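Pyridoxamine 5-phosphate-dependent dehydrase (Escherichia coli, PDB 3B8X) removes the C3'-hydroxyl group from GDP-4-keto-6-deoxy-D-mannose by a combined transamination and deoxygenation, a step in making the O-antigen sugar L-colitose. Local coordinates at residues 12-25 and 255-267. The protein carries 1 engineered substitution. Residues are numbered along the deposited sequence; the frame is centred on the assembly and turned at random.
Sequences TWDDLEYKAIQSVL and EMSGAIGIEQLKK
Glu17 pushes its carboxylate into a hole between Ile260, Glu263, Gln264 and Lys267, a knob whose OE2 is met by two donors across the contact. Lys267 NZ reaches Glu17 OE2 at 2.5 Å from the syn side, close to the carboxylate plane, while Gln264 NE2 meets the same oxygen from above that plane at 2.7 Å. The bend in the glutamate chain (chi2 80°) turns the carboxylate back toward the helix start, where Glu17 OE1 takes the N-H of Asp14 almost straight, at 2.7 Å. Asp14 OD1 accepts from Leu16 N, completing a capping box, and Lys267 NZ approaches that oxygen from the opposite face at 2.8 Å. The single ammonium, shared by both carboxylates, probably relieves part of their repulsion at the N-terminus of helix 15-27. Gln264 suits its place because an amide can both give and take: NE2 donates to Thr12 O at 3.0 Å, and OE1 accepts from Thr12 OG1 at 2.7 Å and from Ala193 N.

Beyond this polar end the packing is apolar. Ile260 brings CG2 near NE1 and CD1 near CZ2 of the Trp13 indole, whose NE1 bonds to Ala193 O. The small Ala20 and Ala259 meet CB to CB at 3.8 Å, letting the axes of 15-25 and 255-267 come within 8.3 Å. Branched Val24 sets CG2 on Ala259 CB and CG1 on Met256 CG, and unbranched Met256 extends CE to Leu25 CD2. These segments run roughly antiparallel, 149° apart; helix 34-47 packs against Ile262 and Leu265, and Phe30 and Leu25 of the second subunit cover Trp13 and Ile21.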
loop_
_atom_site.group_PDB
_atom_site.type_symbol
_atom_site.label_atom_id
_atom_site.label_comp_id
_atom_site.label_asym_id
_atom_site.label_seq_id
_atom_site.Cartn_x
_atom_site.Cartn_y
_atom_site.Cartn_z
ATOM N N THR B 12 17.462 -4.249 -15.654
ATOM C CA THR B 12 18.529 -4.856 -14.848
ATOM C C THR B 12 18.327 -6.375 -14.819
ATOM O O THR B 12 19.016 -7.085 -14.101
ATOM C CB THR B 12 18.429 -4.386 -13.400
ATOM O OG1 THR B 12 17.117 -4.716 -12.921
ATOM C CG2 THR B 12 18.617 -2.917 -13.361
ATOM N N TRP B 13 17.381 -6.870 -15.624
ATOM C CA TRP B 13 17.065 -8.277 -15.660
ATOM C C TRP B 13 17.683 -9.001 -16.835
ATOM O O TRP B 13 17.904 -8.429 -17.920
ATOM C CB TRP B 13 15.568 -8.496 -15.843
ATOM C CG TRP B 13 14.680 -8.022 -14.740
ATOM C CD1 TRP B 13 15.045 -7.437 -13.573
ATOM C CD2 TRP B 13 13.269 -8.226 -14.667
ATOM N NE1 TRP B 13 13.931 -7.221 -12.783
ATOM C CE2 TRP B 13 12.824 -7.675 -13.455
ATOM C CE3 TRP B 13 12.327 -8.814 -15.528
ATOM C CZ2 TRP B 13 11.459 -7.610 -13.116
ATOM C CZ3 TRP B 13 10.980 -8.794 -15.177
ATOM C CH2 TRP B 13 10.558 -8.178 -13.977
ATOM N N ASP B 14 17.899 -10.289 -16.596
ATOM C CA ASP B 14 18.344 -11.233 -17.607
ATOM C C ASP B 14 17.504 -12.476 -17.516
ATOM O O ASP B 14 16.442 -12.490 -16.881
ATOM C CB ASP B 14 19.869 -11.499 -17.725
ATOM C CG ASP B 14 20.501 -12.156 -16.513
ATOM O OD1 ASP B 14 19.788 -12.656 -15.615
ATOM O OD2 ASP B 14 21.759 -12.154 -16.432
ATOM N N ASP B 15 17.968 -13.517 -18.182
ATOM C CA ASP B 15 17.221 -14.750 -18.172
ATOM C C ASP B 15 16.906 -15.172 -16.737
ATOM O O ASP B 15 15.867 -15.779 -16.503
ATOM C CB ASP B 15 17.981 -15.863 -18.915
ATOM C CG ASP B 15 19.342 -16.206 -18.253
ATOM O OD1 ASP B 15 20.362 -15.524 -18.539
ATOM O OD2 ASP B 15 19.402 -17.173 -17.451
ATOM N N LEU B 16 17.800 -14.890 -15.785
ATOM C CA LEU B 16 17.612 -15.333 -14.408
ATOM C C LEU B 16 16.369 -14.775 -13.752
ATOM O O LEU B 16 15.690 -15.483 -12.998
ATOM C CB LEU B 16 18.843 -15.106 -13.527
ATOM C CG LEU B 16 20.105 -15.850 -13.988
ATOM C CD1 LEU B 16 21.228 -15.636 -12.993
ATOM C CD2 LEU B 16 19.811 -17.336 -14.155
ATOM N N GLU B 17 16.056 -13.517 -14.031
ATOM C CA GLU B 17 14.853 -12.956 -13.439
ATOM C C GLU B 17 13.622 -13.603 -14.050
ATOM O O GLU B 17 12.682 -13.929 -13.353
ATOM C CB GLU B 17 14.828 -11.443 -13.504
ATOM C CG GLU B 17 15.757 -10.836 -12.436
ATOM C CD GLU B 17 17.212 -10.863 -12.855
ATOM O OE1 GLU B 17 17.482 -11.150 -14.025
ATOM O OE2 GLU B 17 18.096 -10.602 -12.020
ATOM N N TYR B 18 13.663 -13.874 -15.341
ATOM C CA TYR B 18 12.545 -14.527 -16.020
ATOM C C TYR B 18 12.369 -15.954 -15.569
ATOM O O TYR B 18 11.250 -16.451 -15.471
ATOM C CB TYR B 18 12.795 -14.475 -17.516
ATOM C CG TYR B 18 12.480 -13.097 -18.056
ATOM C CD1 TYR B 18 13.464 -12.092 -18.124
ATOM C CD2 TYR B 18 11.163 -12.774 -18.423
ATOM C CE1 TYR B 18 13.123 -10.812 -18.573
ATOM C CE2 TYR B 18 10.816 -11.509 -18.846
ATOM C CZ TYR B 18 11.806 -10.543 -18.955
ATOM O OH TYR B 18 11.451 -9.299 -19.427
ATOM N N LYS B 19 13.487 -16.604 -15.284
ATOM C CA LYS B 19 13.461 -17.969 -14.777
ATOM C C LYS B 19 12.831 -17.993 -13.379
ATOM O O LYS B 19 12.157 -18.951 -12.988
ATOM C CB LYS B 19 14.886 -18.569 -14.735
ATOM C CG LYS B 19 15.287 -19.287 -16.033
ATOM C CD LYS B 19 16.761 -19.117 -16.376
ATOM C CE LYS B 19 16.979 -19.149 -17.892
ATOM N NZ LYS B 19 17.755 -20.345 -18.340
ATOM N N ALA B 20 13.109 -16.952 -12.599
ATOM C CA ALA B 20 12.519 -16.843 -11.268
ATOM C C ALA B 20 11.002 -16.728 -11.400
ATOM O O ALA B 20 10.261 -17.393 -10.692
ATOM C CB ALA B 20 13.114 -15.612 -10.509
ATOM N N ILE B 21 10.532 -15.830 -12.267
ATOM C CA ILE B 21 9.099 -15.655 -12.467
ATOM C C ILE B 21 8.454 -16.953 -12.912
ATOM O O ILE B 21 7.399 -17.349 -12.424
ATOM C CB ILE B 21 8.814 -14.562 -13.490
ATOM C CG1 ILE B 21 9.320 -13.222 -12.913
ATOM C CG2 ILE B 21 7.344 -14.561 -13.887
ATOM C CD1 ILE B 21 9.328 -12.043 -13.902
ATOM N N GLN B 22 9.125 -17.645 -13.817
ATOM C CA GLN B 22 8.619 -18.922 -14.282
ATOM C C GLN B 22 8.440 -19.881 -13.118
ATOM O O GLN B 22 7.468 -20.648 -13.049
ATOM C CB GLN B 22 9.584 -19.531 -15.310
ATOM C CG GLN B 22 8.947 -20.693 -16.043
ATOM C CD GLN B 22 7.557 -20.363 -16.625
ATOM O OE1 GLN B 22 7.397 -19.429 -17.420
ATOM N NE2 GLN B 22 6.555 -21.158 -16.251
ATOM N N SER B 23 9.419 -19.890 -12.223
ATOM C CA SER B 23 9.353 -20.740 -11.059
ATOM C C SER B 23 8.160 -20.406 -10.176
ATOM O O SER B 23 7.538 -21.315 -9.629
ATOM C CB SER B 23 10.663 -20.711 -10.270
ATOM O OG SER B 23 11.665 -20.045 -11.019
ATOM N N VAL B 24 7.816 -19.125 -10.027
ATOM C CA VAL B 24 6.620 -18.811 -9.245
ATOM C C VAL B 24 5.368 -19.285 -10.015
ATOM O O VAL B 24 4.453 -19.896 -9.475
ATOM C CB VAL B 24 6.511 -17.314 -8.943
ATOM C CG1 VAL B 24 5.198 -16.985 -8.160
ATOM C CG2 VAL B 24 7.717 -16.880 -8.203
ATOM N N LEU B 25 5.348 -19.003 -11.306
ATOM C CA LEU B 25 4.235 -19.410 -12.136
ATOM C C LEU B 25 4.059 -20.911 -12.040
ATOM O O LEU B 25 2.977 -21.389 -11.803
ATOM C CB LEU B 25 4.546 -19.018 -13.586
ATOM C CG LEU B 25 4.497 -17.516 -13.829
ATOM C CD1 LEU B 25 5.055 -17.193 -15.173
ATOM C CD2 LEU B 25 3.041 -17.009 -13.733
ATOM N N GLU B 255 4.702 -12.682 -4.502
ATOM C CA GLU B 255 5.743 -13.709 -4.480
ATOM C C GLU B 255 6.764 -13.555 -5.642
ATOM O O GLU B 255 7.962 -13.858 -5.528
ATOM C CB GLU B 255 5.091 -15.083 -4.498
ATOM C CG GLU B 255 6.090 -16.137 -4.299
ATOM C CD GLU B 255 6.517 -16.377 -2.849
ATOM O OE1 GLU B 255 6.666 -15.447 -2.004
ATOM O OE2 GLU B 255 6.773 -17.556 -2.553
ATOM N N MET B 256 6.281 -13.061 -6.784
ATOM C CA MET B 256 7.137 -12.852 -7.926
ATOM C C MET B 256 8.201 -11.818 -7.605
ATOM O O MET B 256 9.350 -11.953 -8.050
ATOM C CB MET B 256 6.313 -12.351 -9.110
ATOM C CG MET B 256 5.690 -13.479 -9.904
ATOM S SD MET B 256 4.735 -12.582 -11.116
ATOM C CE MET B 256 3.797 -13.839 -11.956
ATOM N N SER B 257 7.810 -10.770 -6.884
ATOM C CA SER B 257 8.771 -9.729 -6.565
ATOM C C SER B 257 9.923 -10.269 -5.718
ATOM O O SER B 257 11.064 -9.864 -5.875
ATOM C CB SER B 257 8.125 -8.543 -5.897
ATOM O OG SER B 257 7.389 -7.818 -6.866
ATOM N N GLY B 258 9.605 -11.154 -4.791
ATOM C CA GLY B 258 10.615 -11.747 -3.924
ATOM C C GLY B 258 11.527 -12.660 -4.770
ATOM O O GLY B 258 12.733 -12.640 -4.618
ATOM N N ALA B 259 10.976 -13.385 -5.731
ATOM C CA ALA B 259 11.800 -14.263 -6.549
ATOM C C ALA B 259 12.769 -13.471 -7.388
ATOM O O ALA B 259 13.953 -13.794 -7.457
ATOM C CB ALA B 259 10.966 -15.211 -7.411
ATOM N N ILE B 260 12.243 -12.435 -8.026
ATOM C CA ILE B 260 13.038 -11.596 -8.877
ATOM C C ILE B 260 14.127 -10.994 -7.984
ATOM O O ILE B 260 15.304 -10.859 -8.403
ATOM C CB ILE B 260 12.196 -10.436 -9.459
ATOM C CG1 ILE B 260 11.148 -10.952 -10.454
ATOM C CG2 ILE B 260 13.090 -9.389 -10.085
ATOM C CD1 ILE B 260 9.929 -10.039 -10.707
ATOM N N GLY B 261 13.716 -10.540 -6.796
ATOM C CA GLY B 261 14.667 -9.827 -5.931
ATOM C C GLY B 261 15.905 -10.650 -5.577
ATOM O O GLY B 261 16.996 -10.114 -5.404
ATOM N N ILE B 262 15.711 -11.946 -5.386
ATOM C CA ILE B 262 16.816 -12.811 -4.981
ATOM C C ILE B 262 17.889 -12.802 -6.061
ATOM O O ILE B 262 19.077 -12.776 -5.767
ATOM C CB ILE B 262 16.290 -14.241 -4.873
ATOM C CG1 ILE B 262 15.474 -14.371 -3.578
ATOM C CG2 ILE B 262 17.431 -15.239 -5.072
ATOM C CD1 ILE B 262 14.369 -15.478 -3.609
ATOM N N GLU B 263 17.420 -12.770 -7.311
ATOM C CA GLU B 263 18.302 -12.833 -8.457
ATOM C C GLU B 263 19.025 -11.516 -8.474
ATOM O O GLU B 263 20.222 -11.495 -8.670
ATOM C CB GLU B 263 17.505 -13.032 -9.753
ATOM C CG GLU B 263 16.875 -14.416 -9.892
ATOM C CD GLU B 263 17.808 -15.576 -9.530
ATOM O OE1 GLU B 263 19.053 -15.469 -9.658
ATOM O OE2 GLU B 263 17.277 -16.631 -9.136
ATOM N N GLN B 264 18.285 -10.433 -8.246
ATOM C CA GLN B 264 18.825 -9.063 -8.256
ATOM C C GLN B 264 19.930 -8.862 -7.214
ATOM O O GLN B 264 20.949 -8.253 -7.506
ATOM C CB GLN B 264 17.682 -8.043 -8.070
ATOM C CG GLN B 264 16.726 -7.920 -9.270
ATOM C CD GLN B 264 17.320 -7.186 -10.464
ATOM O OE1 GLN B 264 17.274 -5.957 -10.535
ATOM N NE2 GLN B 264 17.875 -7.944 -11.421
ATOM N N LEU B 265 19.729 -9.369 -6.002
ATOM C CA LEU B 265 20.708 -9.241 -4.932
ATOM C C LEU B 265 22.042 -9.861 -5.369
ATOM O O LEU B 265 23.106 -9.383 -4.997
ATOM C CB LEU B 265 20.221 -9.870 -3.615
ATOM C CG LEU B 265 19.049 -9.147 -2.908
ATOM C CD1 LEU B 265 18.610 -9.765 -1.610
ATOM C CD2 LEU B 265 19.383 -7.706 -2.584
ATOM N N LYS B 266 22.002 -10.922 -6.163
ATOM C CA LYS B 266 23.275 -11.475 -6.560
ATOM C C LYS B 266 24.020 -10.561 -7.504
ATOM O O LYS B 266 25.256 -10.537 -7.512
ATOM C CB LYS B 266 23.098 -12.833 -7.188
ATOM C CG LYS B 266 22.211 -13.723 -6.363
ATOM C CD LYS B 266 21.863 -14.942 -7.165
ATOM C CE LYS B 266 21.597 -16.124 -6.277
ATOM N NZ LYS B 266 21.173 -17.314 -7.046
ATOM N N LYS B 267 23.287 -9.788 -8.297
ATOM C CA LYS B 267 23.961 -8.935 -9.265
ATOM C C LYS B 267 24.379 -7.593 -8.676
ATOM O O LYS B 267 25.219 -6.890 -9.238
ATOM C CB LYS B 267 23.031 -8.670 -10.456
ATOM C CG LYS B 267 22.948 -9.821 -11.491
ATOM C CD LYS B 267 21.654 -9.750 -12.284
ATOM C CE LYS B 267 21.499 -10.854 -13.338
ATOM N NZ LYS B 267 20.221 -11.463 -13.122
HETATM O O HOH W 1 16.396 -17.618 -11.765
#